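Local atomic coordinates of mucus binding protein (PDB entry 3I57), a protein that probably helps Lactobacillus reuteri adhere to mucus from its anchor in the cell wall, and carries a repeat, the part described here, with immunoglobulin-binding activity. Residues A[6-11]-A[39-44]; A[18-23]-A[30-35]; A[58-61]-A[66-69]. All blocks are in the same frame, centred on the assembly; numbering follows the deposited sequence.

In the fold
From the N terminus, strand 2-10 runs up to Gly11, turns, and strand 15-24 returns beside it antiparallel. The chain then leaves the sheet, passes through 30-35 and enters helix 35-43, whose last turn packs on strand 2-10: interaction 1 closes this loop. Interaction 2 is nested inside it, tying strand 15-24 to the segment leading into the helix, and the two contacts meet where the hydroxyls of Tyr8 and Tyr32 bond. Interaction 3 follows in series, closing the short calcium loop before strand 67-80, which lies parallel to strand 2-10. Phe59 of 58-61 packs against Ile30 and Pro31, joining interactions 2 and 3 at the calcium-bearing end of the domain.

Interaction 1. Residues A[6-11]-A[39-44]; sequences VQYIDG and KKFEGD
Helix 35-43 lies across the beta-sheet of the mucin-binding domain, and its Phe41 meets Tyr8 of strand 2-10 in the core between them. This one pair of buried aromatic side chains makes the contact between 6-11 and 39-44. Phe41 reaches the strand with one side of its ring: CE2 lies 3.6 Å from Tyr8 CB, and CD2 is 3.8 Å from Tyr8 CD2, so the phenylalanine touches the root and near side of the tyrosine and not its hydroxyl end. The two side chains cross at about a right angle, yet their ring planes are inclined by only 31° with centroids 5.5 Å apart, an oblique meeting. In Tyr8, CG stands opposite the carbonyl carbon (chi1 -69°), which carries the ring along the helix-facing side of the strand toward the Tyr32 hydroxyl, to which Tyr8 OH is hydrogen-bonded. Arg18 adds a cation-pi contact to the Tyr8 ring, and Phe73 of strand 67-80 meets the Phe41 ring. On the Phe41 face turned from Tyr8, CD of the exposed Lys40 sits 3.7 Å above the ring centre, while Lys40 NZ forms a salt bridge with Asp44 OD2 at 2.8 Å. The lysine's aliphatic part thus covers that face as its ammonium group turns to the helix end. A single helix on one face of a mixed sheet is the core of the beta-grasp fold.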
loop_
_atom_site.group_PDB
_atom_site.type_symbol
_atom_site.label_atom_id
_atom_site.label_comp_id
_atom_site.label_asym_id
_atom_site.label_seq_id
_atom_site.Cartn_x
_atom_site.Cartn_y
_atom_site.Cartn_z
ATOM N N VAL A 6 21.571 22.170 -13.444
ATOM C CA VAL A 6 20.786 22.000 -12.228
ATOM C C VAL A 6 20.054 20.682 -12.328
ATOM O O VAL A 6 19.296 20.463 -13.262
ATOM C CB VAL A 6 19.766 23.129 -12.059
ATOM C CG1 VAL A 6 18.990 22.928 -10.764
ATOM C CG2 VAL A 6 20.472 24.477 -12.081
ATOM N N GLN A 7 20.291 19.798 -11.365
ATOM C CA GLN A 7 19.844 18.411 -11.519
ATOM C C GLN A 7 18.747 18.128 -10.514
ATOM O O GLN A 7 18.959 18.255 -9.321
ATOM C CB GLN A 7 21.031 17.446 -11.321
ATOM C CG GLN A 7 22.117 17.683 -12.401
ATOM C CD GLN A 7 23.452 17.056 -12.050
ATOM O OE1 GLN A 7 24.101 16.374 -12.877
ATOM N NE2 GLN A 7 23.878 17.275 -10.840
ATOM N N TYR A 8 17.590 17.737 -11.016
ATOM C CA TYR A 8 16.442 17.392 -10.169
ATOM C C TYR A 8 16.456 15.881 -9.882
ATOM O O TYR A 8 16.443 15.068 -10.812
ATOM C CB TYR A 8 15.141 17.847 -10.845
ATOM C CG TYR A 8 15.031 19.337 -10.869
ATOM C CD1 TYR A 8 15.677 20.067 -11.861
ATOM C CD2 TYR A 8 14.375 20.033 -9.859
ATOM C CE1 TYR A 8 15.641 21.433 -11.882
ATOM C CE2 TYR A 8 14.321 21.430 -9.867
ATOM C CZ TYR A 8 14.974 22.119 -10.890
ATOM O OH TYR A 8 14.942 23.490 -10.944
ATOM N N ILE A 9 16.514 15.517 -8.604
ATOM C CA ILE A 9 16.827 14.137 -8.207
ATOM C C ILE A 9 15.756 13.518 -7.312
ATOM O O ILE A 9 15.296 14.178 -6.389
ATOM C CB ILE A 9 18.134 14.094 -7.386
ATOM C CG1 ILE A 9 19.317 14.671 -8.184
ATOM C CG2 ILE A 9 18.465 12.650 -6.963
ATOM C CD1 ILE A 9 19.394 14.105 -9.530
ATOM N N ASP A 10 15.396 12.253 -7.563
ATOM C CA ASP A 10 14.594 11.475 -6.586
ATOM C C ASP A 10 15.588 10.815 -5.646
ATOM O O ASP A 10 16.324 9.885 -6.031
ATOM C CB ASP A 10 13.731 10.411 -7.266
ATOM C CG ASP A 10 12.963 9.531 -6.271
ATOM O OD1 ASP A 10 13.347 9.451 -5.099
ATOM O OD2 ASP A 10 11.962 8.923 -6.679
ATOM N N GLY A 11 15.656 11.346 -4.430
ATOM C CA GLY A 11 16.633 10.880 -3.455
ATOM C C GLY A 11 16.246 9.587 -2.771
ATOM O O GLY A 11 17.031 9.048 -1.978
ATOM N N LYS A 39 8.051 23.302 -7.942
ATOM C CA LYS A 39 6.591 23.224 -8.096
ATOM C C LYS A 39 6.126 22.053 -8.977
ATOM O O LYS A 39 5.167 21.332 -8.624
ATOM C CB LYS A 39 6.065 24.545 -8.651
ATOM C CG LYS A 39 4.560 24.624 -8.792
ATOM C CD LYS A 39 4.202 26.074 -9.190
ATOM C CE LYS A 39 2.795 26.207 -9.769
ATOM N NZ LYS A 39 1.744 26.353 -8.736
ATOM N N LYS A 40 6.791 21.869 -10.111
ATOM C CA LYS A 40 6.468 20.796 -11.036
ATOM C C LYS A 40 6.588 19.419 -10.377
ATOM O O LYS A 40 5.640 18.617 -10.397
ATOM C CB LYS A 40 7.330 20.893 -12.295
ATOM C CG LYS A 40 7.046 19.826 -13.384
ATOM C CD LYS A 40 7.750 18.503 -13.074
ATOM C CE LYS A 40 7.513 17.448 -14.186
ATOM N NZ LYS A 40 6.049 17.238 -14.423
ATOM N N PHE A 41 7.736 19.138 -9.773
ATOM C CA PHE A 41 7.896 17.832 -9.143
ATOM C C PHE A 41 6.978 17.623 -7.925
ATOM O O PHE A 41 6.450 16.522 -7.722
ATOM C CB PHE A 41 9.375 17.525 -8.877
ATOM C CG PHE A 41 10.149 17.325 -10.154
ATOM C CD1 PHE A 41 9.886 16.214 -10.953
ATOM C CD2 PHE A 41 11.059 18.256 -10.592
ATOM C CE1 PHE A 41 10.550 16.035 -12.143
ATOM C CE2 PHE A 41 11.717 18.092 -11.810
ATOM C CZ PHE A 41 11.478 16.980 -12.568
ATOM N N GLU A 42 6.726 18.684 -7.153
ATOM C CA GLU A 42 5.783 18.548 -6.035
ATOM C C GLU A 42 4.372 18.241 -6.577
ATOM O O GLU A 42 3.618 17.504 -5.966
ATOM C CB GLU A 42 5.890 19.743 -5.063
ATOM C CG GLU A 42 7.270 19.754 -4.310
ATOM C CD GLU A 42 7.322 20.664 -3.061
ATOM O OE1 GLU A 42 6.705 21.735 -3.116
ATOM O OE2 GLU A 42 7.994 20.321 -2.028
ATOM N N GLY A 43 4.075 18.717 -7.780
ATOM C CA GLY A 43 2.828 18.375 -8.453
ATOM C C GLY A 43 2.756 16.925 -8.897
ATOM O O GLY A 43 1.671 16.424 -9.196
ATOM N N ASP A 44 3.899 16.244 -8.977
ATOM C CA ASP A 44 3.924 14.827 -9.305
ATOM C C ASP A 44 4.087 13.982 -8.032
ATOM O O ASP A 44 4.420 12.821 -8.114
ATOM C CB ASP A 44 5.053 14.482 -10.279
ATOM C CG ASP A 44 4.885 15.161 -11.652
ATOM O OD1 ASP A 44 3.770 15.562 -11.964
ATOM O OD2 ASP A 44 5.864 15.264 -12.402
#

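Interaction 2. Residues A[18-23]-A[30-35]; sequences RQDDLD and IPYSTA
Asp20 OD2 is gripped by two donors, one from each side of the contact. Tyr32 OH gives it a hydrogen bond of 2.6 Å, arriving on the anti side of the carboxylate and 27° out of its plane, while Arg18 NH2, 2.9 Å from OD2, uses the syn lone pair. Arg18 NE completes a side-on grip by bonding Asp20 OD1 at 2.9 Å, so the guanidinium holds both oxygens and fixes the rotation of the carboxylate that receives the phenol. OD2 lies at the edge of the Tyr32 ring, in its plane; the carboxylate and ring planes stand 72° apart. The ring gets there because CG lies opposite the backbone N (chi1 -172°), sending the side chain across to strand 15-24, where the same hydroxyl also meets Tyr8.

Leu22 packs against the other end of the same ring. Its CD2 approaches Tyr32 CD1 to 3.4 Å, and its CD1 rests near Tyr32 CB while pressing on Ile30 CG2 at 3.3 Å, tighter than usual van der Waals contact. Pro31, between Ile30 and Tyr32, centres an inverse gamma turn, closed by Tyr32 N to Ile30 O at 2.8 Å. Farther along, Ser33 OG accepts from Ala35 N at 2.9 Å and caps the start of helix 35-43. The whole arrangement fastens the segment entering the helix onto the second strand of the N-terminal hairpin, in the strand-strand-helix order with which a beta-grasp domain begins.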
loop_
_atom_site.group_PDB
_atom_site.type_symbol
_atom_site.label_atom_id
_atom_site.label_comp_id
_atom_site.label_asym_id
_atom_site.label_seq_id
_atom_site.Cartn_x
_atom_site.Cartn_y
_atom_site.Cartn_z
ATOM N N ARG A 18 15.435 15.146 -14.174
ATOM C CA ARG A 18 15.584 16.157 -15.234
ATOM C C ARG A 18 16.853 16.945 -14.957
ATOM O O ARG A 18 17.279 17.070 -13.810
ATOM C CB ARG A 18 14.398 17.122 -15.210
ATOM C CG ARG A 18 14.214 18.028 -16.436
ATOM C CD ARG A 18 12.992 18.954 -16.218
ATOM N NE ARG A 18 13.312 20.221 -15.531
ATOM C CZ ARG A 18 12.389 21.035 -15.004
ATOM N NH1 ARG A 18 11.100 20.688 -15.023
ATOM N NH2 ARG A 18 12.753 22.188 -14.439
ATOM N N GLN A 19 17.472 17.448 -16.015
ATOM C CA GLN A 19 18.592 18.389 -15.848
ATOM C C GLN A 19 18.368 19.614 -16.696
ATOM O O GLN A 19 18.017 19.494 -17.885
ATOM C CB GLN A 19 19.910 17.749 -16.284
ATOM C CG GLN A 19 21.120 18.713 -16.176
ATOM C CD GLN A 19 22.417 17.982 -16.423
ATOM O OE1 GLN A 19 22.715 16.999 -15.738
ATOM N NE2 GLN A 19 23.209 18.464 -17.393
ATOM N N ASP A 20 18.573 20.783 -16.092
ATOM C CA ASP A 20 18.427 22.049 -16.803
ATOM C C ASP A 20 19.819 22.614 -16.947
ATOM O O ASP A 20 20.522 22.764 -15.936
ATOM C CB ASP A 20 17.596 23.057 -15.977
ATOM C CG ASP A 20 16.123 22.648 -15.813
ATOM O OD1 ASP A 20 15.706 21.660 -16.432
ATOM O OD2 ASP A 20 15.384 23.346 -15.082
ATOM N N ASP A 21 20.192 22.950 -18.184
ATOM C CA ASP A 21 21.472 23.582 -18.502
ATOM C C ASP A 21 21.307 25.087 -18.669
ATOM O O ASP A 21 20.289 25.552 -19.211
ATOM C CB ASP A 21 22.038 23.004 -19.797
ATOM C CG ASP A 21 22.603 21.626 -19.623
ATOM O OD1 ASP A 21 22.609 21.107 -18.489
ATOM O OD2 ASP A 21 23.066 21.062 -20.641
ATOM N N LEU A 22 22.301 25.850 -18.196
ATOM C CA LEU A 22 22.345 27.307 -18.391
ATOM C C LEU A 22 23.770 27.661 -18.788
ATOM O O LEU A 22 24.696 27.012 -18.345
ATOM C CB LEU A 22 22.009 28.047 -17.081
ATOM C CG LEU A 22 21.046 27.324 -16.138
ATOM C CD1 LEU A 22 21.184 27.825 -14.705
ATOM C CD2 LEU A 22 19.641 27.539 -16.627
ATOM N N ASP A 23 23.942 28.675 -19.631
ATOM C CA ASP A 23 25.258 29.222 -19.925
ATOM C C ASP A 23 25.246 30.689 -19.559
ATOM O O ASP A 23 24.205 31.342 -19.658
ATOM C CB ASP A 23 25.591 29.069 -21.418
ATOM C CG ASP A 23 25.596 27.607 -21.858
ATOM O OD1 ASP A 23 26.580 27.158 -22.458
ATOM O OD2 ASP A 23 24.585 26.921 -21.598
ATOM N N ILE A 30 23.684 33.888 -11.811
ATOM C CA ILE A 30 23.045 32.839 -12.659
ATOM C C ILE A 30 21.541 33.135 -12.703
ATOM O O ILE A 30 20.923 33.161 -11.667
ATOM C CB ILE A 30 23.299 31.395 -12.132
ATOM C CG1 ILE A 30 24.794 31.026 -12.162
ATOM C CG2 ILE A 30 22.456 30.380 -12.953
ATOM C CD1 ILE A 30 25.182 29.907 -11.174
ATOM N N PRO A 31 20.969 33.414 -13.890
ATOM C CA PRO A 31 19.582 33.865 -13.943
ATOM C C PRO A 31 18.645 32.687 -13.908
ATOM O O PRO A 31 18.040 32.328 -14.929
ATOM C CB PRO A 31 19.493 34.615 -15.283
ATOM C CG PRO A 31 20.551 33.983 -16.128
ATOM C CD PRO A 31 21.643 33.529 -15.198
ATOM N N TYR A 32 18.556 32.059 -12.738
ATOM C CA TYR A 32 17.770 30.845 -12.575
ATOM C C TYR A 32 17.203 30.808 -11.170
ATOM O O TYR A 32 17.851 31.250 -10.192
ATOM C CB TYR A 32 18.680 29.619 -12.769
ATOM C CG TYR A 32 17.994 28.273 -12.815
ATOM C CD1 TYR A 32 17.518 27.756 -14.017
ATOM C CD2 TYR A 32 17.877 27.497 -11.667
ATOM C CE1 TYR A 32 16.900 26.517 -14.084
ATOM C CE2 TYR A 32 17.271 26.270 -11.711
ATOM C CZ TYR A 32 16.798 25.768 -12.919
ATOM O OH TYR A 32 16.197 24.544 -12.917
ATOM N N SER A 33 16.009 30.241 -11.088
ATOM C CA SER A 33 15.393 29.879 -9.818
ATOM C C SER A 33 14.898 28.443 -9.898
ATOM O O SER A 33 14.409 27.995 -10.941
ATOM C CB SER A 33 14.202 30.781 -9.521
ATOM O OG SER A 33 13.332 30.186 -8.574
ATOM N N THR A 34 15.015 27.732 -8.795
ATOM C CA THR A 34 14.536 26.363 -8.718
ATOM C C THR A 34 13.034 26.320 -8.468
ATOM O O THR A 34 12.461 25.236 -8.375
ATOM C CB THR A 34 15.211 25.632 -7.561
ATOM O OG1 THR A 34 15.024 26.418 -6.364
ATOM C CG2 THR A 34 16.740 25.405 -7.871
ATOM N N ALA A 35 12.390 27.488 -8.375
ATOM C CA ALA A 35 10.972 27.509 -7.967
ATOM C C ALA A 35 10.012 26.761 -8.888
ATOM O O ALA A 35 9.187 25.962 -8.409
ATOM C CB ALA A 35 10.465 28.965 -7.713
#

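Interaction 3. Residues A[58-61]-A[66-69]; sequences KFDN and DQFY. With CA (calcium ion), chain C.
Asp60 and Gln67 face each other beside the calcium ion, which Asp60 binds through OD1 at 2.4 Å. The second oxygen, OD2, stays at 3.0 Å from the calcium ion, so the carboxylate is turned to the metal mainly by one oxygen. Its CG sits between the backbone N and the carbonyl carbon (chi1 64°), which turns the carboxylate to the calcium ion and Gln67. Water 1 and water 2 also bind the ion, and Gln2 OE1, Asp62 O and Asn65 O complete a shell of six ligands. Asn65 and Asp62 thus contribute through their backbone carbonyls, drawing the turn between the two segments round the ion, while Gln2 brings in the start of strand 2-10.

One shell out, water 1 donates a hydrogen bond of 2.8 Å to Asp66 OD1, which gives Asp66 an indirect hold on the ion; Asp66 OD2 is hydrogen-bonded to His5 NE2 on strand 2-10. Gln67 is the main packing partner of Asp60. The two side chains slide past each other in opposite directions, with the amide and carboxylate planes stacked and 25° apart. Gln67 CG comes to 3.4 Å from Asp60 OD2, and beyond it the extended chain carries the amide between the backbone of Lys58 and that of Asp60. Behind them the ring of Phe59 is buried against Val4, Ile30 and Pro31, which seats the loop on the domain.

A loop giving an aspartate oxygen and the carbonyls of Asp62 and Asn65, joined by Gln2 and two waters, makes a six-coordinate calcium site, here clasping the N terminus to the entry of strand 67-80 in a beta-grasp domain.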
loop_
_atom_site.group_PDB
_atom_site.type_symbol
_atom_site.label_atom_id
_atom_site.label_comp_id
_atom_site.label_asym_id
_atom_site.label_seq_id
_atom_site.Cartn_x
_atom_site.Cartn_y
_atom_site.Cartn_z
ATOM N N LYS A 58 26.764 32.997 -8.675
ATOM C CA LYS A 58 27.329 33.471 -9.953
ATOM C C LYS A 58 28.000 32.373 -10.779
ATOM O O LYS A 58 28.507 31.386 -10.230
ATOM C CB LYS A 58 28.416 34.536 -9.701
ATOM C CG LYS A 58 27.943 35.767 -8.970
ATOM C CD LYS A 58 29.115 36.719 -8.599
ATOM C CE LYS A 58 30.400 35.993 -8.227
ATOM N NZ LYS A 58 31.413 36.908 -7.585
ATOM N N PHE A 59 28.083 32.587 -12.091
ATOM C CA PHE A 59 28.922 31.760 -12.942
ATOM C C PHE A 59 30.393 31.962 -12.517
ATOM O O PHE A 59 30.817 33.097 -12.270
ATOM C CB PHE A 59 28.764 32.124 -14.438
ATOM C CG PHE A 59 27.405 31.785 -15.024
ATOM C CD1 PHE A 59 27.152 30.512 -15.537
ATOM C CD2 PHE A 59 26.393 32.732 -15.065
ATOM C CE1 PHE A 59 25.900 30.190 -16.067
ATOM C CE2 PHE A 59 25.149 32.429 -15.611
ATOM C CZ PHE A 59 24.903 31.152 -16.111
ATOM N N ASP A 60 31.147 30.859 -12.437
ATOM C CA ASP A 60 32.562 30.891 -12.005
ATOM C C ASP A 60 33.525 31.442 -13.052
ATOM O O ASP A 60 33.119 31.909 -14.097
ATOM C CB ASP A 60 33.052 29.513 -11.560
ATOM C CG ASP A 60 33.056 28.484 -12.676
ATOM O OD1 ASP A 60 33.213 28.810 -13.883
ATOM O OD2 ASP A 60 32.913 27.300 -12.328
ATOM N N ASN A 61 34.814 31.382 -12.747
ATOM C CA ASN A 61 35.839 31.821 -13.676
ATOM C C ASN A 61 36.747 30.637 -13.970
ATOM O O ASN A 61 37.975 30.770 -13.958
ATOM C CB ASN A 61 36.646 32.960 -13.043
ATOM C CG ASN A 61 37.717 33.524 -13.981
ATOM O OD1 ASN A 61 37.561 33.501 -15.195
ATOM N ND2 ASN A 61 38.811 34.046 -13.404
ATOM N N ASP A 66 32.511 22.672 -15.173
ATOM C CA ASP A 66 31.151 23.203 -15.048
ATOM C C ASP A 66 30.683 23.199 -13.591
ATOM O O ASP A 66 31.268 22.527 -12.727
ATOM C CB ASP A 66 30.157 22.380 -15.893
ATOM C CG ASP A 66 30.425 22.478 -17.389
ATOM O OD1 ASP A 66 31.229 23.330 -17.800
ATOM O OD2 ASP A 66 29.819 21.706 -18.156
ATOM N N GLN A 67 29.603 23.932 -13.329
ATOM C CA GLN A 67 29.005 23.988 -12.007
ATOM C C GLN A 67 27.790 23.074 -11.992
ATOM O O GLN A 67 26.979 23.147 -12.897
ATOM C CB GLN A 67 28.585 25.423 -11.684
ATOM C CG GLN A 67 29.793 26.341 -11.398
ATOM C CD GLN A 67 29.450 27.815 -11.500
ATOM O OE1 GLN A 67 28.908 28.422 -10.558
ATOM N NE2 GLN A 67 29.763 28.395 -12.629
ATOM N N PHE A 68 27.689 22.205 -10.990
ATOM C CA PHE A 68 26.520 21.339 -10.836
ATOM C C PHE A 68 25.811 21.617 -9.529
ATOM O O PHE A 68 26.469 21.735 -8.486
ATOM C CB PHE A 68 26.960 19.857 -10.864
ATOM C CG PHE A 68 27.603 19.442 -12.176
ATOM C CD1 PHE A 68 26.877 18.752 -13.126
ATOM C CD2 PHE A 68 28.932 19.752 -12.455
ATOM C CE1 PHE A 68 27.471 18.347 -14.356
ATOM C CE2 PHE A 68 29.533 19.372 -13.673
ATOM C CZ PHE A 68 28.816 18.679 -14.617
ATOM N N TYR A 69 24.477 21.682 -9.554
ATOM C CA TYR A 69 23.721 21.832 -8.316
ATOM C C TYR A 69 22.541 20.897 -8.344
ATOM O O TYR A 69 21.790 20.891 -9.328
ATOM C CB TYR A 69 23.194 23.260 -8.189
ATOM C CG TYR A 69 24.295 24.256 -8.275
ATOM C CD1 TYR A 69 25.127 24.494 -7.181
ATOM C CD2 TYR A 69 24.566 24.920 -9.473
ATOM C CE1 TYR A 69 26.164 25.389 -7.266
ATOM C CE2 TYR A 69 25.596 25.835 -9.551
ATOM C CZ TYR A 69 26.391 26.058 -8.454
ATOM O OH TYR A 69 27.421 26.972 -8.536
HETATM CA CA CA C . 33.039 26.911 -15.324
HETATM O O HOH W 1 32.059 25.933 -17.406
HETATM O O HOH W 2 30.733 26.989 -14.767
#